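Local structure of methyltransferase (Streptomyces avermitilis, 3GIW) at residues P53-P56 / V57-R60; N94-E97 / I98-V102; T119-Q122 / G123-S127; D142-S145 / I146-P150; E234-E237 / G238-L241. The protein binds S-adenosyl-L-homocysteine and is probably a Rossmann-fold methyltransferase whose methyl-accepting substrate has not been established. All coordinates share one frame; numbering follows the deposited sequence. Where two conformers were deposited one is given.

Interaction 1: P53-P56 / V57-R60; sequences PALP and VHMR
The imidazole of H58 is approached at a slant by methyl CD1 of L55, 4.1 Å from ring atom CD2, while the guanidinium of R60 is met at its edge, near its plane, by CB of P56. Both pairs lie at the start of helix 55-75. The indole of W52 also meets the imidazole, the two planes about 55° apart. The bond from ND1 to the backbone N of A268, with NE2 bonded to an unidentified ligand, would limit rotation of the ring in this crystal.

In L55, CG stands opposite the backbone N (chi1 -176°), which carries the branched end along the helix to a second neighbour: CD1 is also 4.1 Å from CE of selenomethionine M59. That residue has two conformers, as has R60, so the outer parts of both contacts are less certain than the helix beneath them. M59 touches Y28, a residue seen to bind S-adenosyl-L-homocysteine, and I31 of the same helix 24-31 packs on L55 and P56. P56 is well tolerated in a first turn, where an amide N-H would have no preceding helical carbonyl to bond. Its own O accepts the amide of R60 at 3.0 Å. Two residues earlier, A54 O takes the N-H of H58 at 2.9 Å and almost straight (171°), with a weaker, bent bond from V57 N.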
loop_
_atom_site.group_PDB
_atom_site.type_symbol
_atom_site.label_atom_id
_atom_site.label_comp_id
_atom_site.label_asym_id
_atom_site.label_seq_id
_atom_site.Cartn_x
_atom_site.Cartn_y
_atom_site.Cartn_z
ATOM N N PRO A 53 -19.753 9.387 0.658
ATOM C CA PRO A 53 -19.945 8.858 2.017
ATOM C C PRO A 53 -19.259 7.537 2.323
ATOM O O PRO A 53 -18.911 7.294 3.494
ATOM C CB PRO A 53 -21.471 8.786 2.174
ATOM C CG PRO A 53 -21.958 9.923 1.250
ATOM C CD PRO A 53 -21.030 9.859 0.055
ATOM N N ALA A 54 -19.041 6.711 1.305
ATOM C CA ALA A 54 -18.336 5.434 1.474
ATOM C C ALA A 54 -16.832 5.543 1.670
ATOM O O ALA A 54 -16.173 4.511 1.884
ATOM C CB ALA A 54 -18.625 4.447 0.303
ATOM N N LEU A 55 -16.269 6.753 1.616
ATOM C CA LEU A 55 -14.807 6.876 1.763
ATOM C C LEU A 55 -14.212 6.033 2.931
ATOM O O LEU A 55 -13.205 5.332 2.741
ATOM C CB LEU A 55 -14.351 8.358 1.795
ATOM C CG LEU A 55 -12.847 8.573 1.843
ATOM C CD1 LEU A 55 -12.182 8.110 0.562
ATOM C CD2 LEU A 55 -12.545 10.049 2.142
ATOM N N PRO A 56 -14.800 6.105 4.144
ATOM C CA PRO A 56 -14.236 5.283 5.250
ATOM C C PRO A 56 -14.353 3.775 5.016
ATOM O O PRO A 56 -13.512 3.035 5.474
ATOM C CB PRO A 56 -14.997 5.738 6.503
ATOM C CG PRO A 56 -15.771 6.991 6.082
ATOM C CD PRO A 56 -15.902 6.976 4.580
ATOM N N VAL A 57 -15.430 3.316 4.366
ATOM C CA VAL A 57 -15.607 1.893 4.059
ATOM C C VAL A 57 -14.489 1.464 3.097
ATOM O O VAL A 57 -13.833 0.445 3.298
ATOM C CB VAL A 57 -17.021 1.646 3.451
ATOM C CG1 VAL A 57 -17.116 0.262 2.833
ATOM C CG2 VAL A 57 -18.120 1.836 4.542
ATOM N N HIS A 58 -14.248 2.285 2.085
ATOM C CA HIS A 58 -13.156 2.055 1.120
ATOM C C HIS A 58 -11.774 1.981 1.792
ATOM O O HIS A 58 -10.993 1.053 1.560
ATOM C CB HIS A 58 -13.236 3.170 0.039
ATOM C CG HIS A 58 -11.980 3.433 -0.736
ATOM N ND1 HIS A 58 -11.651 2.744 -1.892
ATOM C CD2 HIS A 58 -11.026 4.380 -0.570
ATOM C CE1 HIS A 58 -10.523 3.245 -2.361
ATOM N NE2 HIS A 58 -10.108 4.221 -1.576
HETATM N N MSE A 59 -11.477 2.936 2.668
HETATM C CA MSE A 59 -10.148 3.013 3.271
HETATM C C MSE A 59 -9.964 1.853 4.275
HETATM O O MSE A 59 -8.899 1.222 4.298
HETATM C CB MSE A 59 -9.932 4.418 3.857
HETATM C CG MSE A 59 -9.740 5.469 2.776
HETATM SE SE MSE A 59 -9.288 7.178 3.471
HETATM C CE MSE A 59 -8.333 7.867 1.935
ATOM N N ARG A 60 -10.990 1.525 5.061
ATOM C CA ARG A 60 -10.911 0.388 5.956
ATOM C C ARG A 60 -10.756 -0.937 5.162
ATOM O O ARG A 60 -9.962 -1.823 5.548
ATOM C CB ARG A 60 -12.114 0.423 6.891
ATOM C CG ARG A 60 -12.050 1.606 7.889
ATOM C CD ARG A 60 -13.344 1.852 8.684
ATOM N NE ARG A 60 -13.063 2.159 10.096
ATOM C CZ ARG A 60 -13.021 3.368 10.667
ATOM N NH1 ARG A 60 -13.240 4.485 9.985
ATOM N NH2 ARG A 60 -12.749 3.463 11.964
#

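Interaction 2: N94-E97 / I98-V102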
loop_
_atom_site.group_PDB
_atom_site.type_symbol
_atom_site.label_atom_id
_atom_site.label_comp_id
_atom_site.label_asym_id
_atom_site.label_seq_id
_atom_site.Cartn_x
_atom_site.Cartn_y
_atom_site.Cartn_z
ATOM N N ASN A 94 0.698 -3.894 12.124
ATOM C CA ASN A 94 1.543 -3.499 11.002
ATOM C C ASN A 94 1.952 -4.749 10.235
ATOM O O ASN A 94 1.846 -5.881 10.742
ATOM C CB ASN A 94 2.787 -2.771 11.493
ATOM C CG ASN A 94 2.488 -1.379 11.981
ATOM O OD1 ASN A 94 2.094 -0.522 11.194
ATOM N ND2 ASN A 94 2.689 -1.147 13.277
ATOM N N LEU A 95 2.410 -4.524 9.010
ATOM C CA LEU A 95 2.789 -5.608 8.104
ATOM C C LEU A 95 3.726 -6.597 8.806
ATOM O O LEU A 95 3.517 -7.821 8.756
ATOM C CB LEU A 95 3.455 -5.021 6.848
ATOM C CG LEU A 95 3.651 -5.994 5.691
ATOM C CD1 LEU A 95 3.693 -5.284 4.351
ATOM C CD2 LEU A 95 4.874 -6.787 5.878
ATOM N N HIS A 96 4.782 -6.099 9.450
ATOM C CA HIS A 96 5.729 -7.018 10.106
ATOM C C HIS A 96 5.158 -7.827 11.261
ATOM O O HIS A 96 5.668 -8.913 11.568
ATOM C CB HIS A 96 7.053 -6.319 10.532
ATOM C CG HIS A 96 6.988 -5.586 11.827
ATOM N ND1 HIS A 96 6.469 -4.311 11.929
ATOM C CD2 HIS A 96 7.406 -5.936 13.069
ATOM C CE1 HIS A 96 6.562 -3.916 13.194
ATOM N NE2 HIS A 96 7.112 -4.886 13.905
ATOM N N GLU A 97 4.161 -7.269 11.928
ATOM C CA GLU A 97 3.543 -7.948 13.068
ATOM C C GLU A 97 2.755 -9.154 12.549
ATOM O O GLU A 97 2.776 -10.228 13.170
ATOM C CB GLU A 97 2.684 -6.951 13.857
ATOM C CG GLU A 97 3.544 -5.872 14.497
ATOM C CD GLU A 97 2.779 -4.616 14.938
ATOM O OE1 GLU A 97 1.572 -4.508 14.776
ATOM O OE2 GLU A 97 3.445 -3.689 15.441
ATOM N N ILE A 98 2.113 -8.996 11.395
ATOM C CA ILE A 98 1.405 -10.117 10.756
ATOM C C ILE A 98 2.418 -11.185 10.313
ATOM O O ILE A 98 2.269 -12.373 10.637
ATOM C CB ILE A 98 0.547 -9.641 9.576
ATOM C CG1 ILE A 98 -0.595 -8.761 10.066
ATOM C CG2 ILE A 98 -0.004 -10.850 8.775
ATOM C CD1 ILE A 98 -1.257 -7.997 8.929
ATOM N N ALA A 99 3.460 -10.767 9.588
ATOM C CA ALA A 99 4.454 -11.713 9.062
ATOM C C ALA A 99 5.166 -12.436 10.199
ATOM O O ALA A 99 5.354 -13.649 10.163
ATOM C CB ALA A 99 5.467 -10.975 8.186
ATOM N N GLN A 100 5.573 -11.694 11.220
ATOM C CA GLN A 100 6.343 -12.283 12.331
ATOM C C GLN A 100 5.520 -13.190 13.271
ATOM O O GLN A 100 6.080 -14.088 13.922
ATOM C CB GLN A 100 7.126 -11.192 13.091
ATOM C CG GLN A 100 8.330 -10.649 12.266
ATOM C CD GLN A 100 9.123 -9.549 12.945
ATOM O OE1 GLN A 100 8.735 -9.046 14.005
ATOM N NE2 GLN A 100 10.259 -9.212 12.368
ATOM N N SER A 101 4.210 -12.975 13.309
ATOM C CA SER A 101 3.313 -13.888 14.017
ATOM C C SER A 101 3.263 -15.240 13.312
ATOM O O SER A 101 3.065 -16.271 13.952
ATOM C CB SER A 101 1.905 -13.286 14.140
ATOM O OG SER A 101 1.218 -13.229 12.902
ATOM N N VAL A 102 3.444 -15.244 11.994
ATOM C CA VAL A 102 3.458 -16.501 11.235
ATOM C C VAL A 102 4.824 -17.175 11.341
ATOM O O VAL A 102 4.911 -18.389 11.541
ATOM C CB VAL A 102 3.085 -16.286 9.739
ATOM C CG1 VAL A 102 3.271 -17.592 8.949
ATOM C CG2 VAL A 102 1.660 -15.766 9.604
#
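H96 and Q100, one helical turn apart, form the tight side of this contact: OE1 of Q100 lies in the plane of the imidazole, at its edge, 3.5 Å from CD2, and the amide stands almost perpendicular to the ring (86°). A chi1 of 82° sets the imidazole between its own backbone N and carbonyl carbon, where CG of E97 comes over one face, 3.7 Å above the plane and offset toward the rim. Each polar atom here has a mate. H96 ND1 bonds Y110 OH and NE2 bonds A126 O, while Q100 OE1 accepts from T128 N and its NE2 bonds S106 O and S127 OG. Replacing Q100 by an alanine would probably deprive T128 N, S106 O and S127 OG of these bonds and open a gap at the H96 ring edge. L95 and A99 are buried, both against F82 of strand 81-85.

The other flank is looser. There the carboxylate of E97 turns back to the start of the helix, where OE1 takes the backbone N-H of N94 at 2.9 Å from well above the carboxylate plane, and OE2 holds ND2 weakly. This is one half of a capping box, since the side chain of N94 makes no capping bond. At the far end, exposed S101 turns OG onto I98 O at 2.6 Å. With one face against the sheet, I98 packed on helix 55-75, and E97 and S101 toward solvent, this is the middle helix of a Rossmann beta-alpha-beta unit, strand 81-85, helix 95-102 and strand 107-112.

Interaction 3: T119-Q122 / G123-S127; sequences TLSQ and GLLAS
The short, weakly bonded helix 122-125, in the connection from strand 107-112 to strand 132-137, is wound about one carbonyl: S121 O receives the N-H of L125 at 3.1 Å, from a donor lying nearly in line with the C=O bond, and that of L124 only weakly. The amide of L125 is itself shared, with a second, bent and weak bond to Q122 O, so the turn hovers between three- and four-residue spacing. Such divided bonding is a good example of how a helix of barely one turn is held.

A water does part of the work at its start. It donates to L120 O at 2.6 Å and accepts from G123 N at 3.0 Å, bridging two groups whose direct separation, L120 O to G123 N, is 3.7 Å. The side chain of Q122 leaves opposite its backbone N and then bends sharply at chi2 (-83°), turning the amide forward along the next turn, toward G123 and A126; NE2 comes alongside the methyl CB of A126, 4.2 Å away, a loose touch at the surface. L125 instead lays CG on S121 O at 3.3 Å, with its isobutyl end exposed. L124 is the buried member, packed on P90 and Y135, and its carbonyl O bonds T133 OG1 of strand 132-137.

The S121 hydroxyl is tied backward, to L118 O. Beyond the turn the chain bends in an inverse gamma turn centred on A126, on the way to strand 132-137, the next strand of this beta-alpha-beta crossover of the Rossmann fold.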
loop_
_atom_site.group_PDB
_atom_site.type_symbol
_atom_site.label_atom_id
_atom_site.label_comp_id
_atom_site.label_asym_id
_atom_site.label_seq_id
_atom_site.Cartn_x
_atom_site.Cartn_y
_atom_site.Cartn_z
ATOM N N THR A 119 8.983 10.175 12.147
ATOM C CA THR A 119 8.743 10.481 13.573
ATOM C C THR A 119 8.038 9.370 14.337
ATOM O O THR A 119 8.132 9.318 15.576
ATOM C CB THR A 119 7.948 11.793 13.783
ATOM O OG1 THR A 119 6.558 11.615 13.483
ATOM C CG2 THR A 119 8.558 12.940 12.944
ATOM N N LEU A 120 7.325 8.513 13.607
ATOM C CA LEU A 120 6.540 7.407 14.150
ATOM C C LEU A 120 7.225 6.056 13.925
ATOM O O LEU A 120 6.611 5.009 14.099
ATOM C CB LEU A 120 5.139 7.417 13.523
ATOM C CG LEU A 120 4.326 8.659 13.860
ATOM C CD1 LEU A 120 3.147 8.834 12.908
ATOM C CD2 LEU A 120 3.830 8.551 15.275
ATOM N N SER A 121 8.497 6.071 13.550
ATOM C CA SER A 121 9.132 4.841 13.080
ATOM C C SER A 121 9.500 3.840 14.195
ATOM O O SER A 121 9.756 2.706 13.890
ATOM C CB SER A 121 10.323 5.124 12.158
ATOM O OG SER A 121 11.318 5.827 12.825
ATOM N N GLN A 122 9.495 4.224 15.483
ATOM C CA GLN A 122 9.787 3.215 16.531
ATOM C C GLN A 122 8.911 1.930 16.438
ATOM O O GLN A 122 9.426 0.811 16.606
ATOM C CB GLN A 122 9.664 3.839 17.938
ATOM C CG GLN A 122 10.121 2.921 19.054
ATOM C CD GLN A 122 9.073 1.903 19.513
ATOM O OE1 GLN A 122 7.868 2.088 19.361
ATOM N NE2 GLN A 122 9.564 0.826 20.129
ATOM N N GLY A 123 7.613 2.089 16.227
ATOM C CA GLY A 123 6.719 0.923 16.097
ATOM C C GLY A 123 7.021 0.018 14.915
ATOM O O GLY A 123 6.818 -1.193 14.983
ATOM N N LEU A 124 7.520 0.612 13.834
ATOM C CA LEU A 124 7.962 -0.159 12.672
ATOM C C LEU A 124 9.234 -0.950 12.993
ATOM O O LEU A 124 9.448 -2.023 12.436
ATOM C CB LEU A 124 8.191 0.756 11.458
ATOM C CG LEU A 124 6.965 1.561 11.015
ATOM C CD1 LEU A 124 7.385 2.468 9.854
ATOM C CD2 LEU A 124 5.805 0.650 10.635
ATOM N N LEU A 125 10.087 -0.385 13.846
ATOM C CA LEU A 125 11.369 -0.976 14.193
ATOM C C LEU A 125 11.307 -2.023 15.327
ATOM O O LEU A 125 12.310 -2.723 15.583
ATOM C CB LEU A 125 12.354 0.159 14.553
ATOM C CG LEU A 125 12.692 1.160 13.439
ATOM C CD1 LEU A 125 13.628 2.270 13.923
ATOM C CD2 LEU A 125 13.282 0.434 12.230
ATOM N N ALA A 126 10.157 -2.134 15.985
ATOM C CA ALA A 126 9.953 -3.085 17.086
ATOM C C ALA A 126 9.733 -4.512 16.559
ATOM O O ALA A 126 8.597 -4.968 16.392
ATOM C CB ALA A 126 8.790 -2.658 17.955
ATOM N N SER A 127 10.848 -5.204 16.347
ATOM C CA SER A 127 10.898 -6.530 15.734
ATOM C C SER A 127 10.984 -7.622 16.786
ATOM O O SER A 127 11.472 -7.379 17.892
ATOM C CB SER A 127 12.127 -6.604 14.832
ATOM O OG SER A 127 12.211 -7.858 14.170
HETATM O O HOH W 1 5.612 4.292 16.406
#

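Interaction 4: D142-S145 / I146-P150; sequences DPAS and ILDAP
P143 O is gripped by two amides, strongly by L147 N at 2.8 Å and almost straight (169°), and weakly by I146 N. This shared carbonyl opens the short helix 143-147, and the side chain of L147 folds back beside it: CG rests 3.3 Å from P143 O, and CD1 reaches on to the proline ring at CB. R185 and L186 of helix 179-187 pack on both P143 and L147, so this edge of the turn is covered by that helix.

The opposite character appears at S145. Its chi1 of 70° tucks OG between the backbone N and the carbonyl carbon, and from there the hydroxyl donates to D142 O at 2.6 Å, in the plane of that carbonyl. S145 N adds only a weak bond to the same oxygen. With an alanine here, D142 O would probably lose its short hydroxyl bond and rely, among the bonds described, on the weak amide one, and the residues leading into the helix would be freer to shift. Next along the chain, I146 has its side chain about 4 Å from that of M140, one of the residues seen to bind S-adenosyl-L-homocysteine.

At the far end A144 O takes the N-H of D148 at 2.9 Å, with CB of D148 against the same oxygen. D148 is where the chain leaves helical geometry, and CB of A149 then lies 3.4 Å from S145 O. R153 reaches back to this exit, bonding L147 O through NE. The chemistry implies a turn fastened mainly by carbonyl oxygens: a hydroxyl secures the one at the entry, amides secure those within, and a nearby arginine satisfies one at the exit.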
loop_
_atom_site.group_PDB
_atom_site.type_symbol
_atom_site.label_atom_id
_atom_site.label_comp_id
_atom_site.label_asym_id
_atom_site.label_seq_id
_atom_site.Cartn_x
_atom_site.Cartn_y
_atom_site.Cartn_z
ATOM N N ASP A 142 12.962 7.219 -7.263
ATOM C CA ASP A 142 14.369 6.887 -7.329
ATOM C C ASP A 142 14.565 5.495 -6.741
ATOM O O ASP A 142 14.994 5.345 -5.606
ATOM C CB ASP A 142 15.185 7.928 -6.556
ATOM C CG ASP A 142 16.694 7.719 -6.671
ATOM O OD1 ASP A 142 17.164 6.773 -7.354
ATOM O OD2 ASP A 142 17.419 8.512 -6.044
ATOM N N PRO A 143 14.202 4.459 -7.506
ATOM C CA PRO A 143 14.477 3.099 -7.013
ATOM C C PRO A 143 15.875 2.786 -6.428
ATOM O O PRO A 143 15.950 1.969 -5.505
ATOM C CB PRO A 143 14.152 2.218 -8.232
ATOM C CG PRO A 143 13.118 3.032 -9.023
ATOM C CD PRO A 143 13.456 4.468 -8.787
ATOM N N ALA A 144 16.968 3.377 -6.941
ATOM C CA ALA A 144 18.320 3.128 -6.381
ATOM C C ALA A 144 18.482 3.550 -4.921
ATOM O O ALA A 144 19.139 2.853 -4.116
ATOM C CB ALA A 144 19.412 3.817 -7.232
ATOM N N SER A 145 17.892 4.688 -4.576
ATOM C CA SER A 145 17.866 5.158 -3.184
ATOM C C SER A 145 17.221 4.148 -2.213
ATOM O O SER A 145 17.520 4.160 -1.020
ATOM C CB SER A 145 17.132 6.510 -3.082
ATOM O OG SER A 145 15.747 6.398 -3.314
ATOM N N ILE A 146 16.311 3.317 -2.731
ATOM C CA ILE A 146 15.692 2.268 -1.969
ATOM C C ILE A 146 16.572 1.038 -2.027
ATOM O O ILE A 146 16.975 0.525 -1.006
ATOM C CB ILE A 146 14.251 1.979 -2.490
ATOM C CG1 ILE A 146 13.385 3.253 -2.335
ATOM C CG2 ILE A 146 13.663 0.779 -1.802
ATOM C CD1 ILE A 146 11.984 3.213 -2.936
ATOM N N LEU A 147 16.875 0.565 -3.244
ATOM C CA LEU A 147 17.519 -0.752 -3.421
ATOM C C LEU A 147 18.972 -0.810 -2.890
ATOM O O LEU A 147 19.433 -1.864 -2.428
ATOM C CB LEU A 147 17.465 -1.169 -4.902
ATOM C CG LEU A 147 16.064 -1.338 -5.511
ATOM C CD1 LEU A 147 16.094 -1.498 -7.039
ATOM C CD2 LEU A 147 15.409 -2.498 -4.844
ATOM N N ASP A 148 19.659 0.315 -2.914
ATOM C CA ASP A 148 21.028 0.413 -2.367
ATOM C C ASP A 148 21.116 0.995 -0.954
ATOM O O ASP A 148 22.227 1.246 -0.450
ATOM C CB ASP A 148 21.902 1.262 -3.283
ATOM C CG ASP A 148 22.103 0.628 -4.621
ATOM O OD1 ASP A 148 22.088 -0.629 -4.681
ATOM O OD2 ASP A 148 22.261 1.397 -5.593
ATOM N N ALA A 149 19.961 1.229 -0.319
ATOM C CA ALA A 149 19.940 1.763 1.042
ATOM C C ALA A 149 20.596 0.766 1.979
ATOM O O ALA A 149 20.273 -0.414 1.971
ATOM C CB ALA A 149 18.492 2.046 1.505
ATOM N N PRO A 150 21.534 1.225 2.815
ATOM C CA PRO A 150 22.196 0.279 3.709
ATOM C C PRO A 150 21.215 -0.397 4.680
ATOM O O PRO A 150 21.425 -1.561 5.058
ATOM C CB PRO A 150 23.237 1.141 4.442
ATOM C CG PRO A 150 22.815 2.546 4.205
ATOM C CD PRO A 150 22.035 2.601 2.960
#

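Interaction 5: E234-E237 / G238-L241; sequences EFFE and GLEL
From CB outward, the side chain of L239 runs back over the turn that precedes it. CB sits 3.3 Å from F236 O, CG lies a little farther from that oxygen and from E237 O, and methyl CD1 ends near F235 O and CA of F236, 4.3 Å from CD1 of the F236 ring. Its approach to the ring is oblique. A chi1 of -52° places CG beside the backbone N, which directs the branch back over F236 O. L241, two residues on, makes the cleaner aromatic contact: its methyl CD2 stands over one face of the F236 ring, 4.0 Å from ring atom CD1, and the two side chains cross at about a right angle. A272 and A274 of strand 269-275 and L196 of strand 195-201 also pack on the phenyl group, so it is buried against the sheet.

The backbone beneath is a pair of overlapping beta turns, type I from E234 to E237 and type II from F236 to L239. L239 N closes the second by bonding F236 O at 3.0 Å, from above the carbonyl plane. G238 occupies the third position with phi 82°, where a side chain's CB would collide with E237 O. A water donates both to F236 O, at 2.8 Å, and to L239 O, bracing the entry to strand 240-248. Outside the turn, R184 NH1 bonds the carbonyls of F235 and E237. The chemistry thus divides: hydrocarbon from F236, L239 and L241 packs toward the sheet, while the turn's carbonyls are met by an amide, a water and an arginine.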
loop_
_atom_site.group_PDB
_atom_site.type_symbol
_atom_site.label_atom_id
_atom_site.label_comp_id
_atom_site.label_asym_id
_atom_site.label_seq_id
_atom_site.Cartn_x
_atom_site.Cartn_y
_atom_site.Cartn_z
ATOM N N GLU A 234 -1.506 -3.981 -16.594
ATOM C CA GLU A 234 -0.157 -3.675 -17.091
ATOM C C GLU A 234 0.926 -3.927 -16.030
ATOM O O GLU A 234 2.056 -4.353 -16.347
ATOM C CB GLU A 234 -0.031 -2.230 -17.585
ATOM C CG GLU A 234 1.167 -2.060 -18.520
ATOM C CD GLU A 234 1.342 -0.659 -19.066
ATOM O OE1 GLU A 234 0.470 0.204 -18.810
ATOM O OE2 GLU A 234 2.357 -0.462 -19.824
ATOM N N PHE A 235 0.636 -3.626 -14.774
ATOM C CA PHE A 235 1.599 -3.895 -13.697
ATOM C C PHE A 235 1.970 -5.383 -13.549
ATOM O O PHE A 235 3.031 -5.683 -13.018
ATOM C CB PHE A 235 1.073 -3.387 -12.332
ATOM C CG PHE A 235 0.944 -1.887 -12.226
ATOM C CD1 PHE A 235 2.007 -1.114 -11.823
ATOM C CD2 PHE A 235 -0.242 -1.271 -12.537
ATOM C CE1 PHE A 235 1.891 0.271 -11.736
ATOM C CE2 PHE A 235 -0.364 0.121 -12.463
ATOM C CZ PHE A 235 0.685 0.882 -12.061
ATOM N N PHE A 236 1.095 -6.293 -13.971
ATOM C CA PHE A 236 1.268 -7.708 -13.671
ATOM C C PHE A 236 1.645 -8.544 -14.911
ATOM O O PHE A 236 1.729 -9.781 -14.846
ATOM C CB PHE A 236 -0.003 -8.221 -12.987
ATOM C CG PHE A 236 -0.220 -7.625 -11.648
ATOM C CD1 PHE A 236 0.403 -8.149 -10.549
ATOM C CD2 PHE A 236 -1.051 -6.514 -11.474
ATOM C CE1 PHE A 236 0.207 -7.614 -9.288
ATOM C CE2 PHE A 236 -1.231 -5.979 -10.207
ATOM C CZ PHE A 236 -0.593 -6.532 -9.112
ATOM N N GLU A 237 1.867 -7.885 -16.041
ATOM C CA GLU A 237 2.301 -8.584 -17.270
ATOM C C GLU A 237 3.594 -9.355 -17.055
ATOM O O GLU A 237 4.536 -8.839 -16.490
ATOM C CB GLU A 237 2.456 -7.603 -18.430
ATOM C CG GLU A 237 1.129 -7.094 -18.960
ATOM C CD GLU A 237 0.306 -8.145 -19.724
ATOM O OE1 GLU A 237 0.909 -9.084 -20.296
ATOM O OE2 GLU A 237 -0.949 -8.012 -19.786
ATOM N N GLY A 238 3.623 -10.613 -17.488
ATOM C CA GLY A 238 4.798 -11.447 -17.257
ATOM C C GLY A 238 4.871 -12.099 -15.889
ATOM O O GLY A 238 5.785 -12.872 -15.636
ATOM N N LEU A 239 3.959 -11.744 -14.983
ATOM C CA LEU A 239 3.838 -12.352 -13.650
ATOM C C LEU A 239 2.668 -13.321 -13.582
ATOM O O LEU A 239 1.763 -13.289 -14.431
ATOM C CB LEU A 239 3.670 -11.256 -12.571
ATOM C CG LEU A 239 4.707 -10.142 -12.581
ATOM C CD1 LEU A 239 4.481 -9.100 -11.465
ATOM C CD2 LEU A 239 6.107 -10.722 -12.473
ATOM N N GLU A 240 2.666 -14.170 -12.564
ATOM C CA GLU A 240 1.654 -15.211 -12.421
ATOM C C GLU A 240 0.671 -14.829 -11.309
ATOM O O GLU A 240 0.960 -14.944 -10.134
ATOM C CB GLU A 240 2.323 -16.574 -12.157
ATOM C CG GLU A 240 3.271 -16.987 -13.326
ATOM C CD GLU A 240 3.849 -18.407 -13.251
ATOM O OE1 GLU A 240 3.843 -18.998 -12.165
ATOM O OE2 GLU A 240 4.292 -18.922 -14.303
ATOM N N LEU A 241 -0.504 -14.368 -11.706
ATOM C CA LEU A 241 -1.501 -13.915 -10.730
ATOM C C LEU A 241 -2.007 -15.037 -9.858
ATOM O O LEU A 241 -2.334 -16.131 -10.355
ATOM C CB LEU A 241 -2.716 -13.236 -11.404
ATOM C CG LEU A 241 -2.491 -11.798 -11.880
ATOM C CD1 LEU A 241 -3.482 -11.410 -13.007
ATOM C CD2 LEU A 241 -2.557 -10.793 -10.746
HETATM O O HOH W 2 -0.455 -11.449 -15.275
#

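Overall arrangement
The five contacts follow one another along a single Rossmann-type chain of the S-adenosyl methyltransferase family, and each is a local one at a helix, a turn or the start of a strand. Interactions 2 and 3, with centres 13 Å apart, touch each other: they share the side of the sheet where strands 107-112 and 132-137 run. The others stand apart. Interactions 1 and 4 lie on opposite sides of the chain's centre, 33 Å between centres, as do interactions 3 and 5, at 32 Å. Interactions 1, 2 and 4 have side chains near residues seen to bind S-adenosyl-L-homocysteine, so local packing is probably part of what frames that site.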